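N-acetylglucosamine-6-phosphate deacetylase (Thermotoga maritima, PDB 1O12) probably removes the acetyl group from N-acetylglucosamine 6-phosphate, as a metal-dependent amidohydrolase carrying one divalent metal cation per subunit. Local coordinates at residues Ser132-Gly137 against His188-Phe193; Gly26-Asp31 against Val42-Cys47. All coordinates share one frame; numbering follows the deposited sequence.

Overall arrangement
After strands 14-16 and 18-22 the chain forms the antiparallel hairpin of strands 26-35 and 38-44, and contact 2 (26-31 with 42-47) pairs its open end, closing a loop of only ten intervening residues. Strands 52-59 and 87-93 follow. Contact 1 then closes a longer excursion of 50 residues between two loops, the one after strand 121-127 and the one after strand 183-186, beside the iron site. The two contacts stand in series, neither nested nor crossed. They lie on opposite sides of the chain's centre, with centres about 47 Å apart: contact 2 holds together the N-terminal strands, contact 1 ties the loop carrying the iron ligand H188 to the loop 132-137.

Contact 1: Ser132-Gly137 against His188-Phe193; sequences SKEKKG and HSIATF. With FE (Fe (III) ion), chain C.
The imidazole of H188 stands with one nitrogen on the loop 132-137 and the other on the metal. H188 ND1 donates to K135 O at 2.9 Å, and this oxygen lies at the ring edge, only 8° out of its plane. H188 NE2 binds the iron (III) ion at 2.2 Å. With CG anti to its own carbonyl carbon, chi1 -66° turns the ND1 edge of the ring toward K135 O, and the ND1 and NE2 bonds together fix its rotation; K135 O is thus a second-shell acceptor that probably makes the imidazole a stronger donor to the metal. E127, ending strand 121-127, and H209, just after strand 206-207, complete the protein ligands at the C-terminal ends of strands of the amidohydrolase TIM barrel. H139 meets the H188 ring edge-to-face. The backbone of H188 is held as well: S132 N donates to H188 O at 2.9 Å, nearly along the C=O axis, while S132 CB lies against S189 CA. Farther out, I190 reaches up to the loop with two branches. I190 CD1 touches E134 OE1 at 3.5 Å, the two side chains crossing at about a right angle, and I190 CG2 packs on K135 CG at 3.8 Å. The K135 chain bends at chi2 (-63°) and carries its amine away from I190. S189 OG accepts from A191 N, an ST turn, and is hydrogen-bonded to E167.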
loop_
_atom_site.group_PDB
_atom_site.type_symbol
_atom_site.label_atom_id
_atom_site.label_comp_id
_atom_site.label_asym_id
_atom_site.label_seq_id
_atom_site.Cartn_x
_atom_site.Cartn_y
_atom_site.Cartn_z
ATOM N N SER A 132 10.104 21.220 3.979
ATOM C CA SER A 132 9.530 21.791 2.772
ATOM C C SER A 132 8.438 22.797 3.152
ATOM O O SER A 132 7.578 22.511 3.997
ATOM C CB SER A 132 8.933 20.664 1.941
ATOM O OG SER A 132 8.012 21.135 0.990
ATOM N N LYS A 133 8.474 23.986 2.556
ATOM C CA LYS A 133 7.429 24.968 2.846
ATOM C C LYS A 133 6.106 24.500 2.209
ATOM O O LYS A 133 5.022 24.840 2.699
ATOM C CB LYS A 133 7.812 26.355 2.314
ATOM C CG LYS A 133 8.968 27.028 3.070
ATOM C CD LYS A 133 9.571 28.120 2.219
ATOM C CE LYS A 133 10.701 28.831 2.916
ATOM N NZ LYS A 133 11.040 30.091 2.186
ATOM N N GLU A 134 6.190 23.703 1.141
ATOM C CA GLU A 134 4.987 23.222 0.467
ATOM C C GLU A 134 4.209 22.172 1.289
ATOM O O GLU A 134 3.034 21.892 1.028
ATOM C CB GLU A 134 5.346 22.662 -0.916
ATOM C CG GLU A 134 4.131 22.556 -1.838
ATOM C CD GLU A 134 4.448 21.981 -3.216
ATOM O OE1 GLU A 134 5.412 22.479 -3.855
ATOM O OE2 GLU A 134 3.723 21.050 -3.664
ATOM N N LYS A 135 4.871 21.593 2.283
ATOM C CA LYS A 135 4.243 20.611 3.147
ATOM C C LYS A 135 4.571 21.033 4.577
ATOM O O LYS A 135 4.823 20.210 5.445
ATOM C CB LYS A 135 4.798 19.210 2.848
ATOM C CG LYS A 135 4.216 18.562 1.601
ATOM C CD LYS A 135 2.725 18.355 1.782
ATOM C CE LYS A 135 2.079 17.774 0.565
ATOM N NZ LYS A 135 0.603 17.624 0.760
ATOM N N LYS A 136 4.560 22.340 4.800
ATOM C CA LYS A 136 4.865 22.917 6.096
ATOM C C LYS A 136 3.838 22.604 7.167
ATOM O O LYS A 136 4.186 22.437 8.332
ATOM C CB LYS A 136 4.985 24.438 5.969
ATOM C CG LYS A 136 3.677 25.147 5.660
ATOM C CD LYS A 136 3.910 26.634 5.388
ATOM C CE LYS A 136 2.586 27.369 5.104
ATOM N NZ LYS A 136 1.733 27.542 6.332
ATOM N N GLY A 137 2.573 22.568 6.769
ATOM C CA GLY A 137 1.475 22.303 7.683
ATOM C C GLY A 137 1.671 22.595 9.158
ATOM O O GLY A 137 2.284 21.811 9.885
ATOM N N HIS A 188 7.401 16.153 6.084
ATOM C CA HIS A 188 7.136 17.507 5.585
ATOM C C HIS A 188 7.934 17.733 4.324
ATOM O O HIS A 188 8.670 18.696 4.206
ATOM C CB HIS A 188 7.520 18.518 6.651
ATOM C CG HIS A 188 6.669 18.429 7.874
ATOM N ND1 HIS A 188 5.346 18.833 7.891
ATOM C CD2 HIS A 188 6.935 17.950 9.115
ATOM C CE1 HIS A 188 4.837 18.615 9.092
ATOM N NE2 HIS A 188 5.780 18.079 9.853
ATOM N N SER A 189 7.765 16.829 3.373
ATOM C CA SER A 189 8.524 16.869 2.143
ATOM C C SER A 189 7.738 16.506 0.896
ATOM O O SER A 189 6.700 15.848 0.970
ATOM C CB SER A 189 9.699 15.903 2.300
ATOM O OG SER A 189 10.053 15.280 1.080
ATOM N N ILE A 190 8.222 16.953 -0.260
ATOM C CA ILE A 190 7.567 16.578 -1.521
ATOM C C ILE A 190 8.531 15.723 -2.315
ATOM O O ILE A 190 8.284 15.409 -3.459
ATOM C CB ILE A 190 7.142 17.785 -2.406
ATOM C CG1 ILE A 190 8.307 18.752 -2.587
ATOM C CG2 ILE A 190 5.911 18.442 -1.834
ATOM C CD1 ILE A 190 7.846 20.076 -3.216
ATOM N N ALA A 191 9.632 15.343 -1.691
ATOM C CA ALA A 191 10.628 14.523 -2.348
ATOM C C ALA A 191 10.054 13.303 -3.083
ATOM O O ALA A 191 9.072 12.669 -2.658
ATOM C CB ALA A 191 11.670 14.069 -1.332
ATOM N N THR A 192 10.709 12.968 -4.182
ATOM C CA THR A 192 10.319 11.843 -4.995
ATOM C C THR A 192 10.890 10.596 -4.351
ATOM O O THR A 192 11.589 10.662 -3.355
ATOM C CB THR A 192 10.921 11.971 -6.402
ATOM O OG1 THR A 192 12.349 12.038 -6.289
ATOM C CG2 THR A 192 10.420 13.242 -7.091
ATOM N N PHE A 193 10.588 9.453 -4.948
ATOM C CA PHE A 193 11.089 8.182 -4.475
ATOM C C PHE A 193 12.610 8.131 -4.542
ATOM O O PHE A 193 13.256 7.620 -3.617
ATOM C CB PHE A 193 10.519 7.060 -5.324
ATOM C CG PHE A 193 11.084 5.712 -5.002
ATOM C CD1 PHE A 193 10.637 5.005 -3.893
ATOM C CD2 PHE A 193 12.060 5.147 -5.812
ATOM C CE1 PHE A 193 11.145 3.766 -3.594
ATOM C CE2 PHE A 193 12.583 3.891 -5.518
ATOM C CZ PHE A 193 12.120 3.200 -4.404
HETATM FE FE FE C . 4.547 17.854 11.698
#

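Contact 2: Gly26-Asp31 against Val42-Cys47; sequences GEFTGD and VEKREC
An antiparallel beta hairpin, strands 26-35 and 38-44 near the N terminus, is joined here at its open end and runs on into the loop after V42-K44. D31 and E43 form a hydrogen-bonded pair, D31 N giving to E43 O at 2.9 Å and E43 N to D31 O at 2.8 Å. G30 faces K44 as a non-hydrogen-bonded pair so close, 4.3 Å from CA to CA, that a CB on G30 would run into E43 O. Past K44 the pairing continues through R45 N, bonded to T29 O, and T29 OG1 turns back to donate to R45 O at 2.5 Å, a doubtfully short length at this resolution. The hydroxyl sits between backbone N and carbonyl carbon (chi1 62°), which aims it at that oxygen while CG2 lies by C47 O. A valine at T29 would probably leave R45 O without this hydroxyl donor, R45 N still holding to T29 O. Next along the strand, F28 lays its ring edge against V42 CG1, F28 CZ coming within 4.1 Å, with K44 CB near CD1; the F28 side chain also packs on I20 of strand 18-22. D31 OD2 accepts from K17 N, while D31 OD1 makes a salt bridge with R45 NH2 at 2.9 Å, a bent and weak hydrogen bond (116°), with carboxylate and guanidinium planes 80° apart and D31 OD2 over one guanidinium face, toward its rim.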
loop_
_atom_site.group_PDB
_atom_site.type_symbol
_atom_site.label_atom_id
_atom_site.label_comp_id
_atom_site.label_asym_id
_atom_site.label_seq_id
_atom_site.Cartn_x
_atom_site.Cartn_y
_atom_site.Cartn_z
ATOM N N GLY A 26 6.857 -13.083 23.062
ATOM C CA GLY A 26 5.416 -13.312 23.077
ATOM C C GLY A 26 4.749 -12.932 24.390
ATOM O O GLY A 26 5.360 -12.261 25.236
ATOM N N GLU A 27 3.493 -13.347 24.555
ATOM C CA GLU A 27 2.738 -13.046 25.760
ATOM C C GLU A 27 2.425 -14.305 26.561
ATOM O O GLU A 27 2.084 -15.323 26.000
ATOM C CB GLU A 27 1.451 -12.317 25.405
ATOM C CG GLU A 27 0.756 -12.936 24.252
ATOM C CD GLU A 27 -0.213 -11.993 23.621
ATOM O OE1 GLU A 27 -1.333 -11.867 24.149
ATOM O OE2 GLU A 27 0.161 -11.361 22.609
ATOM N N PHE A 28 2.540 -14.215 27.883
ATOM C CA PHE A 28 2.301 -15.376 28.729
ATOM C C PHE A 28 2.156 -15.009 30.197
ATOM O O PHE A 28 2.691 -13.993 30.646
ATOM C CB PHE A 28 3.455 -16.350 28.543
ATOM C CG PHE A 28 4.804 -15.723 28.721
ATOM C CD1 PHE A 28 5.310 -15.477 29.995
ATOM C CD2 PHE A 28 5.565 -15.359 27.609
ATOM C CE1 PHE A 28 6.555 -14.873 30.162
ATOM C CE2 PHE A 28 6.819 -14.753 27.766
ATOM C CZ PHE A 28 7.313 -14.510 29.043
ATOM N N THR A 29 1.424 -15.828 30.944
ATOM C CA THR A 29 1.233 -15.563 32.366
ATOM C C THR A 29 2.493 -15.937 33.113
ATOM O O THR A 29 3.190 -16.890 32.750
ATOM C CB THR A 29 0.070 -16.366 32.957
ATOM O OG1 THR A 29 0.349 -17.769 32.842
ATOM C CG2 THR A 29 -1.214 -16.044 32.231
ATOM N N GLY A 30 2.786 -15.176 34.154
ATOM C CA GLY A 30 3.978 -15.424 34.949
ATOM C C GLY A 30 4.252 -14.306 35.951
ATOM O O GLY A 30 3.353 -13.532 36.312
ATOM N N ASP A 31 5.498 -14.222 36.407
ATOM C CA ASP A 31 5.908 -13.204 37.374
ATOM C C ASP A 31 7.202 -12.573 36.861
ATOM O O ASP A 31 7.991 -13.236 36.163
ATOM C CB ASP A 31 6.161 -13.838 38.759
ATOM C CG ASP A 31 4.964 -14.654 39.280
ATOM O OD1 ASP A 31 5.146 -15.463 40.234
ATOM O OD2 ASP A 31 3.843 -14.499 38.748
ATOM N N VAL A 42 12.239 -13.442 34.783
ATOM C CA VAL A 42 10.952 -13.488 34.103
ATOM C C VAL A 42 10.524 -14.952 34.169
ATOM O O VAL A 42 11.070 -15.791 33.440
ATOM C CB VAL A 42 11.088 -13.057 32.629
ATOM C CG1 VAL A 42 9.737 -13.006 31.977
ATOM C CG2 VAL A 42 11.742 -11.713 32.545
ATOM N N GLU A 43 9.573 -15.272 35.044
ATOM C CA GLU A 43 9.130 -16.660 35.171
ATOM C C GLU A 43 7.741 -16.979 34.625
ATOM O O GLU A 43 6.727 -16.521 35.156
ATOM C CB GLU A 43 9.183 -17.105 36.625
ATOM C CG GLU A 43 8.748 -18.547 36.806
ATOM C CD GLU A 43 8.771 -18.987 38.262
ATOM O OE1 GLU A 43 9.824 -18.781 38.925
ATOM O OE2 GLU A 43 7.740 -19.538 38.733
ATOM N N LYS A 44 7.713 -17.793 33.572
ATOM C CA LYS A 44 6.476 -18.219 32.932
ATOM C C LYS A 44 5.803 -19.172 33.908
ATOM O O LYS A 44 6.353 -20.202 34.242
ATOM C CB LYS A 44 6.804 -18.938 31.617
ATOM C CG LYS A 44 5.600 -19.500 30.868
ATOM C CD LYS A 44 6.018 -20.451 29.721
ATOM C CE LYS A 44 4.813 -21.233 29.132
ATOM N NZ LYS A 44 5.207 -22.174 28.030
ATOM N N ARG A 45 4.624 -18.806 34.384
ATOM C CA ARG A 45 3.895 -19.640 35.324
ATOM C C ARG A 45 2.433 -19.711 34.889
ATOM O O ARG A 45 1.790 -18.679 34.737
ATOM C CB ARG A 45 3.970 -19.049 36.739
ATOM C CG ARG A 45 3.386 -19.980 37.810
ATOM C CD ARG A 45 2.433 -19.274 38.796
ATOM N NE ARG A 45 3.126 -18.482 39.807
ATOM C CZ ARG A 45 2.512 -17.778 40.750
ATOM N NH1 ARG A 45 1.188 -17.767 40.820
ATOM N NH2 ARG A 45 3.228 -17.074 41.616
ATOM N N GLU A 46 1.904 -20.918 34.694
ATOM C CA GLU A 46 0.508 -21.065 34.269
ATOM C C GLU A 46 -0.449 -20.891 35.429
ATOM O O GLU A 46 -0.509 -21.731 36.326
ATOM C CB GLU A 46 0.269 -22.427 33.590
ATOM C CG GLU A 46 0.970 -22.564 32.220
ATOM C CD GLU A 46 0.454 -23.743 31.388
ATOM O OE1 GLU A 46 -0.761 -23.759 31.077
ATOM O OE2 GLU A 46 1.265 -24.645 31.045
ATOM N N CYS A 47 -1.190 -19.784 35.390
ATOM C CA CYS A 47 -2.171 -19.420 36.413
ATOM C C CYS A 47 -3.130 -18.437 35.750
ATOM O O CYS A 47 -3.077 -18.268 34.529
ATOM C CB CYS A 47 -1.475 -18.744 37.590
ATOM S SG CYS A 47 -0.572 -17.238 37.105
#